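Local coordinates for putative PAS/PAC sensor protein (Nakamurella multipartita DSM 44233, PDB 6HMJ), which senses blue light through a flavin-binding light-oxygen-voltage (LOV) domain and mediates RNA binding and translational regulation, probably through its ANTAR domain, at residues Arg240-Ala252 with Leu261-Gly273. Sequence-based numbering, arbitrary orientation.
Sequences RAAHDASVAITVA and LVYANPAFERLTG. With FMN (flavin mononucleotide), chain E.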
ATOM      1  N   ARG A 240     -25.718  -6.421 -39.110  1.00 58.86           N
ATOM      2  CA  ARG A 240     -25.298  -7.360 -38.078  1.00 59.86           C
ATOM      3  C   ARG A 240     -24.018  -6.898 -37.395  1.00 56.40           C
ATOM      4  O   ARG A 240     -23.872  -7.043 -36.176  1.00 56.52           O
ATOM      5  CB  ARG A 240     -25.108  -8.745 -38.691  1.00 63.70           C
ATOM      6  CG  ARG A 240     -24.786  -9.821 -37.676  1.00 69.19           C
ATOM      7  CD  ARG A 240     -25.895 -10.020 -36.667  1.00 73.17           C
ATOM      8  NE  ARG A 240     -25.748 -11.295 -35.976  1.00 79.98           N
ATOM      9  CZ  ARG A 240     -26.586 -11.751 -35.053  1.00 84.91           C
ATOM     10  NH1 ARG A 240     -27.646 -11.035 -34.701  1.00 84.69           N
ATOM     11  NH2 ARG A 240     -26.363 -12.928 -34.482  1.00 89.91           N
ATOM     12  N   ALA A 241     -23.080  -6.337 -38.161  1.00 53.60           N
ATOM     13  CA  ALA A 241     -21.808  -5.916 -37.586  1.00 51.65           C
ATOM     14  C   ALA A 241     -22.017  -4.839 -36.530  1.00 51.24           C
ATOM     15  O   ALA A 241     -21.557  -4.973 -35.389  1.00 52.66           O
ATOM     16  CB  ALA A 241     -20.873  -5.414 -38.688  1.00 49.38           C
ATOM     17  N   ALA A 242     -22.713  -3.761 -36.892  1.00 48.55           N
ATOM     18  CA  ALA A 242     -22.979  -2.699 -35.930  1.00 47.81           C
ATOM     19  C   ALA A 242     -23.779  -3.205 -34.737  1.00 48.98           C
ATOM     20  O   ALA A 242     -23.632  -2.684 -33.625  1.00 50.97           O
ATOM     21  CB  ALA A 242     -23.719  -1.551 -36.614  1.00 47.20           C
ATOM     22  N   HIS A 243     -24.610  -4.226 -34.937  1.00 50.38           N
ATOM     23  CA  HIS A 243     -25.433  -4.728 -33.843  1.00 52.76           C
ATOM     24  C   HIS A 243     -24.594  -5.444 -32.790  1.00 56.14           C
ATOM     25  O   HIS A 243     -24.820  -5.268 -31.587  1.00 57.62           O
ATOM     26  CB  HIS A 243     -26.511  -5.659 -34.395  1.00 55.31           C
ATOM     27  CG  HIS A 243     -27.568  -6.015 -33.399  1.00 55.92           C
ATOM     28  ND1 HIS A 243     -28.572  -5.143 -33.038  1.00 56.96           N
ATOM     29  CD2 HIS A 243     -27.787  -7.153 -32.698  1.00 60.79           C
ATOM     30  CE1 HIS A 243     -29.359  -5.725 -32.150  1.00 59.15           C
ATOM     31  NE2 HIS A 243     -28.906  -6.946 -31.927  1.00 61.86           N
ATOM     32  N   ASP A 244     -23.625  -6.252 -33.217  1.00 57.42           N
ATOM     33  CA  ASP A 244     -22.848  -7.079 -32.301  1.00 58.21           C
ATOM     34  C   ASP A 244     -21.543  -6.432 -31.851  1.00 56.71           C
ATOM     35  O   ASP A 244     -20.884  -6.971 -30.955  1.00 58.57           O
ATOM     36  CB  ASP A 244     -22.550  -8.431 -32.955  1.00 60.68           C
ATOM     37  CG  ASP A 244     -23.801  -9.259 -33.171  1.00 63.80           C
ATOM     38  OD1 ASP A 244     -24.883  -8.824 -32.724  1.00 64.42           O
ATOM     39  OD2 ASP A 244     -23.705 -10.342 -33.785  1.00 66.90           O
ATOM     40  N   ALA A 245     -21.150  -5.304 -32.438  1.00 52.61           N
ATOM     41  CA  ALA A 245     -19.911  -4.650 -32.039  1.00 51.80           C
ATOM     42  C   ALA A 245     -19.958  -4.300 -30.557  1.00 52.61           C
ATOM     43  O   ALA A 245     -20.996  -3.886 -30.033  1.00 51.65           O
ATOM     44  CB  ALA A 245     -19.677  -3.392 -32.872  1.00 49.75           C
ATOM     45  N   SER A 246     -18.817  -4.465 -29.880  1.00 54.45           N
ATOM     46  CA  SER A 246     -18.743  -4.270 -28.438  1.00 51.60           C
ATOM     47  C   SER A 246     -18.710  -2.806 -28.018  1.00 49.00           C
ATOM     48  O   SER A 246     -18.857  -2.528 -26.823  1.00 50.08           O
ATOM     49  CB  SER A 246     -17.505  -4.969 -27.875  1.00 53.38           C
ATOM     50  OG  SER A 246     -16.330  -4.549 -28.545  1.00 53.21           O
ATOM     51  N   VAL A 247     -18.533  -1.873 -28.947  1.00 46.87           N
ATOM     52  CA  VAL A 247     -18.499  -0.456 -28.615  1.00 48.02           C
ATOM     53  C   VAL A 247     -19.777   0.196 -29.131  1.00 48.18           C
ATOM     54  O   VAL A 247     -20.432  -0.294 -30.056  1.00 50.49           O
ATOM     55  CB  VAL A 247     -17.249   0.255 -29.182  1.00 48.24           C
ATOM     56  CG1 VAL A 247     -15.991  -0.326 -28.570  1.00 48.45           C
ATOM     57  CG2 VAL A 247     -17.202   0.155 -30.701  1.00 49.18           C
ATOM     58  N   ALA A 248     -20.123   1.327 -28.524  1.00 47.37           N
ATOM     59  CA  ALA A 248     -21.404   1.960 -28.803  1.00 47.29           C
ATOM     60  C   ALA A 248     -21.395   2.609 -30.178  1.00 47.31           C
ATOM     61  O   ALA A 248     -20.413   3.236 -30.583  1.00 47.87           O
ATOM     62  CB  ALA A 248     -21.726   3.007 -27.736  1.00 47.70           C
ATOM     63  N   ILE A 249     -22.505   2.451 -30.897  1.00 46.37           N
ATOM     64  CA  ILE A 249     -22.702   3.072 -32.200  1.00 47.22           C
ATOM     65  C   ILE A 249     -24.074   3.733 -32.203  1.00 46.13           C
ATOM     66  O   ILE A 249     -25.068   3.115 -31.804  1.00 45.04           O
ATOM     67  CB  ILE A 249     -22.590   2.043 -33.343  1.00 49.87           C
ATOM     68  CG1 ILE A 249     -21.235   1.330 -33.276  1.00 50.49           C
ATOM     69  CG2 ILE A 249     -22.789   2.727 -34.701  1.00 49.24           C
ATOM     70  CD1 ILE A 249     -21.059   0.238 -34.306  1.00 50.62           C
ATOM     71  N   THR A 250     -24.123   4.989 -32.639  1.00 46.40           N
ATOM     72  CA  THR A 250     -25.373   5.727 -32.737  1.00 46.48           C
ATOM     73  C   THR A 250     -25.384   6.518 -34.037  1.00 47.09           C
ATOM     74  O   THR A 250     -24.334   6.920 -34.550  1.00 47.90           O
ATOM     75  CB  THR A 250     -25.570   6.673 -31.545  1.00 44.39           C
ATOM     76  OG1 THR A 250     -24.433   7.535 -31.422  1.00 44.47           O
ATOM     77  CG2 THR A 250     -25.745   5.880 -30.259  1.00 41.81           C
ATOM     78  N   VAL A 251     -26.583   6.732 -34.569  1.00 46.28           N
ATOM     79  CA  VAL A 251     -26.777   7.528 -35.775  1.00 47.77           C
ATOM     80  C   VAL A 251     -27.855   8.566 -35.501  1.00 48.29           C
ATOM     81  O   VAL A 251     -28.904   8.245 -34.928  1.00 47.79           O
ATOM     82  CB  VAL A 251     -27.162   6.660 -36.988  1.00 48.22           C
ATOM     83  CG1 VAL A 251     -27.263   7.520 -38.242  1.00 48.65           C
ATOM     84  CG2 VAL A 251     -26.155   5.532 -37.184  1.00 48.07           C
ATOM     85  N   ALA A 252     -27.597   9.800 -35.912  1.00 49.47           N
ATOM     86  CA  ALA A 252     -28.551  10.889 -35.785  1.00 49.93           C
ATOM     87  C   ALA A 252     -28.856  11.440 -37.170  1.00 52.27           C
ATOM     88  O   ALA A 252     -27.964  11.547 -38.018  1.00 52.59           O
ATOM     89  CB  ALA A 252     -28.013  12.000 -34.883  1.00 48.46           C
ATOM     90  N   LEU A 261     -32.037  10.910 -32.710  1.00 57.51           N
ATOM     91  CA  LEU A 261     -31.402   9.608 -32.840  1.00 56.52           C
ATOM     92  C   LEU A 261     -32.279   8.703 -33.692  1.00 58.48           C
ATOM     93  O   LEU A 261     -33.488   8.599 -33.458  1.00 61.31           O
ATOM     94  CB  LEU A 261     -31.184   8.966 -31.471  1.00 56.27           C
ATOM     95  CG  LEU A 261     -29.903   9.254 -30.689  1.00 54.40           C
ATOM     96  CD1 LEU A 261     -29.941   8.507 -29.366  1.00 54.20           C
ATOM     97  CD2 LEU A 261     -28.666   8.864 -31.484  1.00 53.53           C
ATOM     98  N   VAL A 262     -31.670   8.048 -34.675  1.00 57.92           N
ATOM     99  CA  VAL A 262     -32.372   7.087 -35.519  1.00 57.83           C
ATOM    100  C   VAL A 262     -31.785   5.687 -35.430  1.00 55.15           C
ATOM    101  O   VAL A 262     -32.369   4.754 -35.999  1.00 56.42           O
ATOM    102  CB  VAL A 262     -32.421   7.553 -36.991  1.00 58.63           C
ATOM    103  CG1 VAL A 262     -33.195   8.855 -37.100  1.00 62.35           C
ATOM    104  CG2 VAL A 262     -31.022   7.731 -37.554  1.00 56.63           C
ATOM    105  N   TYR A 263     -30.660   5.504 -34.737  1.00 52.50           N
ATOM    106  CA  TYR A 263     -30.116   4.178 -34.488  1.00 51.20           C
ATOM    107  C   TYR A 263     -29.259   4.195 -33.229  1.00 49.87           C
ATOM    108  O   TYR A 263     -28.577   5.181 -32.936  1.00 49.71           O
ATOM    109  CB  TYR A 263     -29.274   3.659 -35.658  1.00 50.84           C
ATOM    110  CG  TYR A 263     -28.647   2.319 -35.353  1.00 50.37           C
ATOM    111  CD1 TYR A 263     -29.392   1.150 -35.423  1.00 52.81           C
ATOM    112  CD2 TYR A 263     -27.317   2.225 -34.967  1.00 47.88           C
ATOM    113  CE1 TYR A 263     -28.827  -0.075 -35.129  1.00 54.36           C
ATOM    114  CE2 TYR A 263     -26.743   1.004 -34.673  1.00 48.68           C
ATOM    115  CZ  TYR A 263     -27.500  -0.141 -34.753  1.00 52.63           C
ATOM    116  OH  TYR A 263     -26.925  -1.358 -34.460  1.00 54.53           O
ATOM    117  N   ALA A 264     -29.293   3.081 -32.499  1.00 49.55           N
ATOM    118  CA  ALA A 264     -28.446   2.892 -31.324  1.00 48.61           C
ATOM    119  C   ALA A 264     -28.323   1.399 -31.066  1.00 49.52           C
ATOM    120  O   ALA A 264     -29.340   0.711 -30.923  1.00 51.40           O
ATOM    121  CB  ALA A 264     -29.025   3.610 -30.104  1.00 49.51           C
ATOM    122  N   ASN A 265     -27.097   0.896 -31.011  1.00 48.74           N
ATOM    123  CA  ASN A 265     -26.851  -0.536 -30.875  1.00 49.39           C
ATOM    124  C   ASN A 265     -26.825  -0.935 -29.408  1.00 49.97           C
ATOM    125  O   ASN A 265     -26.744  -0.090 -28.512  1.00 49.41           O
ATOM    126  CB  ASN A 265     -25.542  -0.898 -31.573  1.00 48.69           C
ATOM    127  CG  ASN A 265     -24.321  -0.323 -30.873  1.00 49.71           C
ATOM    128  OD1 ASN A 265     -24.437   0.478 -29.949  1.00 50.16           O
ATOM    129  ND2 ASN A 265     -23.138  -0.724 -31.327  1.00 51.16           N
ATOM    130  N   PRO A 266     -26.892  -2.238 -29.122  1.00 51.72           N
ATOM    131  CA  PRO A 266     -26.938  -2.673 -27.715  1.00 55.13           C
ATOM    132  C   PRO A 266     -25.741  -2.227 -26.890  1.00 56.55           C
ATOM    133  O   PRO A 266     -25.890  -1.999 -25.682  1.00 57.44           O
ATOM    134  CB  PRO A 266     -27.006  -4.204 -27.825  1.00 56.65           C
ATOM    135  CG  PRO A 266     -27.584  -4.462 -29.174  1.00 56.28           C
ATOM    136  CD  PRO A 266     -27.055  -3.367 -30.055  1.00 52.86           C
ATOM    137  N   ALA A 267     -24.555  -2.104 -27.493  1.00 55.85           N
ATOM    138  CA  ALA A 267     -23.405  -1.612 -26.743  1.00 53.21           C
ATOM    139  C   ALA A 267     -23.683  -0.226 -26.182  1.00 51.93           C
ATOM    140  O   ALA A 267     -23.243   0.109 -25.075  1.00 52.73           O
ATOM    141  CB  ALA A 267     -22.163  -1.589 -27.634  1.00 51.45           C
ATOM    142  N   PHE A 268     -24.417   0.595 -26.933  1.00 50.63           N
ATOM    143  CA  PHE A 268     -24.861   1.880 -26.409  1.00 49.83           C
ATOM    144  C   PHE A 268     -25.834   1.683 -25.254  1.00 50.81           C
ATOM    145  O   PHE A 268     -25.787   2.418 -24.260  1.00 51.42           O
ATOM    146  CB  PHE A 268     -25.502   2.703 -27.527  1.00 48.22           C
ATOM    147  CG  PHE A 268     -26.004   4.044 -27.085  1.00 47.84           C
ATOM    148  CD1 PHE A 268     -27.313   4.199 -26.659  1.00 48.27           C
ATOM    149  CD2 PHE A 268     -25.174   5.151 -27.105  1.00 48.27           C
ATOM    150  CE1 PHE A 268     -27.783   5.432 -26.255  1.00 48.37           C
ATOM    151  CE2 PHE A 268     -25.637   6.386 -26.704  1.00 48.44           C
ATOM    152  CZ  PHE A 268     -26.947   6.526 -26.278  1.00 48.77           C
ATOM    153  N   GLU A 269     -26.715   0.684 -25.360  1.00 50.24           N
ATOM    154  CA  GLU A 269     -27.667   0.428 -24.285  1.00 52.01           C
ATOM    155  C   GLU A 269     -26.952   0.022 -23.003  1.00 53.68           C
ATOM    156  O   GLU A 269     -27.297   0.498 -21.915  1.00 54.99           O
ATOM    157  CB  GLU A 269     -28.663  -0.649 -24.715  1.00 54.63           C
ATOM    158  CG  GLU A 269     -29.441  -0.300 -25.986  1.00 54.83           C
ATOM    159  CD  GLU A 269     -30.515  -1.321 -26.329  1.00 56.96           C
ATOM    160  OE1 GLU A 269     -30.869  -2.140 -25.454  1.00 59.53           O
ATOM    161  OE2 GLU A 269     -31.015  -1.294 -27.474  1.00 57.27           O
ATOM    162  N   ARG A 270     -25.944  -0.850 -23.109  1.00 53.71           N
ATOM    163  CA  ARG A 270     -25.169  -1.221 -21.929  1.00 53.39           C
ATOM    164  C   ARG A 270     -24.418  -0.022 -21.365  1.00 48.77           C
ATOM    165  O   ARG A 270     -24.367   0.172 -20.145  1.00 47.61           O
ATOM    166  CB  ARG A 270     -24.197  -2.356 -22.256  1.00 56.39           C
ATOM    167  CG  ARG A 270     -24.860  -3.714 -22.432  1.00 60.21           C
ATOM    168  CD  ARG A 270     -23.841  -4.813 -22.718  1.00 64.42           C
ATOM    169  NE  ARG A 270     -24.005  -5.396 -24.048  1.00 67.52           N
ATOM    170  CZ  ARG A 270     -23.205  -5.166 -25.090  1.00 67.82           C
ATOM    171  NH1 ARG A 270     -22.159  -4.356 -24.983  1.00 66.82           N
ATOM    172  NH2 ARG A 270     -23.457  -5.754 -26.252  1.00 69.06           N
ATOM    173  N   LEU A 271     -23.819   0.791 -22.239  1.00 46.20           N
ATOM    174  CA  LEU A 271     -23.000   1.907 -21.775  1.00 44.44           C
ATOM    175  C   LEU A 271     -23.831   2.921 -21.002  1.00 45.46           C
ATOM    176  O   LEU A 271     -23.415   3.394 -19.939  1.00 47.73           O
ATOM    177  CB  LEU A 271     -22.329   2.581 -22.972  1.00 42.61           C
ATOM    178  CG  LEU A 271     -21.589   3.898 -22.732  1.00 41.55           C
ATOM    179  CD1 LEU A 271     -20.357   3.661 -21.880  1.00 43.87           C
ATOM    180  CD2 LEU A 271     -21.223   4.557 -24.055  1.00 41.02           C
ATOM    181  N   THR A 272     -25.010   3.261 -21.515  1.00 46.28           N
ATOM    182  CA  THR A 272     -25.802   4.353 -20.969  1.00 47.03           C
ATOM    183  C   THR A 272     -26.940   3.890 -20.071  1.00 49.30           C
ATOM    184  O   THR A 272     -27.484   4.708 -19.322  1.00 49.63           O
ATOM    185  CB  THR A 272     -26.390   5.199 -22.106  1.00 47.82           C
ATOM    186  OG1 THR A 272     -27.289   4.398 -22.887  1.00 49.30           O
ATOM    187  CG2 THR A 272     -25.282   5.737 -22.999  1.00 46.08           C
ATOM    188  N   GLY A 273     -27.314   2.615 -20.125  1.00 50.87           N
ATOM    189  CA  GLY A 273     -28.489   2.156 -19.418  1.00 54.27           C
ATOM    190  C   GLY A 273     -29.799   2.528 -20.071  1.00 56.37           C
ATOM    191  O   GLY A 273     -30.855   2.312 -19.467  1.00 59.00           O
TER
HETATM  192  N1  FMN E 400     -23.545  14.626 -26.587  1.00 54.27           N
HETATM  193  C2  FMN E 400     -23.234  14.051 -25.404  1.00 55.54           C
HETATM  194  O2  FMN E 400     -23.122  14.773 -24.390  1.00 55.91           O
HETATM  195  N3  FMN E 400     -23.038  12.728 -25.273  1.00 56.68           N
HETATM  196  C4  FMN E 400     -23.133  11.879 -26.301  1.00 55.55           C
HETATM  197  O4  FMN E 400     -22.944  10.655 -26.140  1.00 54.19           O
HETATM  198  C4A FMN E 400     -23.472  12.427 -27.631  1.00 55.94           C
HETATM  199  N5  FMN E 400     -23.590  11.640 -28.718  1.00 56.31           N
HETATM  200  C5A FMN E 400     -23.900  12.175 -29.921  1.00 56.24           C
HETATM  201  C6  FMN E 400     -24.009  11.332 -31.023  1.00 54.91           C
HETATM  202  C7  FMN E 400     -24.330  11.847 -32.270  1.00 53.70           C
HETATM  203  C7M FMN E 400     -24.446  10.916 -33.448  1.00 53.77           C
HETATM  204  C8  FMN E 400     -24.548  13.309 -32.429  1.00 53.99           C
HETATM  205  C8M FMN E 400     -24.892  13.911 -33.765  1.00 54.53           C
HETATM  206  C9  FMN E 400     -24.435  14.152 -31.333  1.00 54.25           C
HETATM  207  C9A FMN E 400     -24.119  13.645 -30.076  1.00 55.01           C
HETATM  208  N10 FMN E 400     -23.999  14.482 -28.936  1.00 55.41           N
HETATM  209  C10 FMN E 400     -23.672  13.888 -27.708  1.00 55.54           C
HETATM  210  C1' FMN E 400     -24.177  15.938 -28.968  1.00 54.57           C
HETATM  211  C2' FMN E 400     -25.594  16.314 -28.582  1.00 53.95           C
HETATM  212  O2' FMN E 400     -26.528  15.350 -29.073  1.00 54.58           O
HETATM  213  C3' FMN E 400     -25.917  17.677 -29.163  1.00 54.01           C
HETATM  214  O3' FMN E 400     -25.776  17.618 -30.591  1.00 55.02           O
HETATM  215  C4' FMN E 400     -25.010  18.783 -28.644  1.00 53.69           C
HETATM  216  O4' FMN E 400     -25.088  18.859 -27.221  1.00 51.35           O
HETATM  217  C5' FMN E 400     -25.468  20.067 -29.319  1.00 55.89           C
HETATM  218  O5' FMN E 400     -25.650  21.123 -28.386  1.00 56.32           O
HETATM  219  P   FMN E 400     -27.137  21.508 -27.920  1.00 54.86           P
HETATM  220  O1P FMN E 400     -26.885  22.626 -26.941  1.00 58.79           O
HETATM  221  O2P FMN E 400     -27.820  21.921 -29.202  1.00 56.76           O
HETATM  222  O3P FMN E 400     -27.712  20.236 -27.345  1.00 55.61           O
HETATM  223  O   HOH W   1     -23.536  -3.466 -29.878  1.00 39.41           O
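Asn265 OD1 takes two backbone N-H groups, Ile249 N (2.9 Å), just ahead of strand 250-253, and Phe268 N (3.0 Å), in the first turn of helix 266-272, which reach it from opposite faces of the amide plane. Asn265 is thus the N-cap of that helix at the end of a classic PAS-fold hairpin, strands 250-253 and 261-264, in the flavin-binding LOV domain. The other half of the amide is equally occupied: ND2 donates within its own plane to Ala242 O (3.1 Å) and to Val247 O, tying the end of helix 234-244 and the following loop to the hairpin. Chi1 of 68° sets CG between the backbone N and carbonyl carbon, turning the amide across the Ile249 side chain. A leucine here would probably leave Ile249 N, Ala242 O and Val247 O without these side-chain partners and the helix start uncapped. A water extends the link, donating to His243 O and Ala245 O while accepting from Ala267 N; beside it, Pro266 CG lies over one face of the His243 imidazole.

Farther along the hairpin, Val262 and Tyr263 both face Val251 in a classic beta bulge, and Val251 O accepts from Val262 N at 2.8 Å and from Tyr263 N at 3.3 Å. On the face carrying Thr250 and Ala252 the contact borders the flavin: Ala252 CB lies 3.8 Å from the C8M methyl of FMN, and Thr250 OG1 is hydrogen-bonded to Gln347, an FMN-binding residue. The threonine's other branch, CG2, anti to the carbonyl carbon, sits over one face of the Phe268 ring, offset toward its rim, 3.7 Å from the centroid (CH-pi), while Thr272 CG2 lies against the opposite face, also toward the rim.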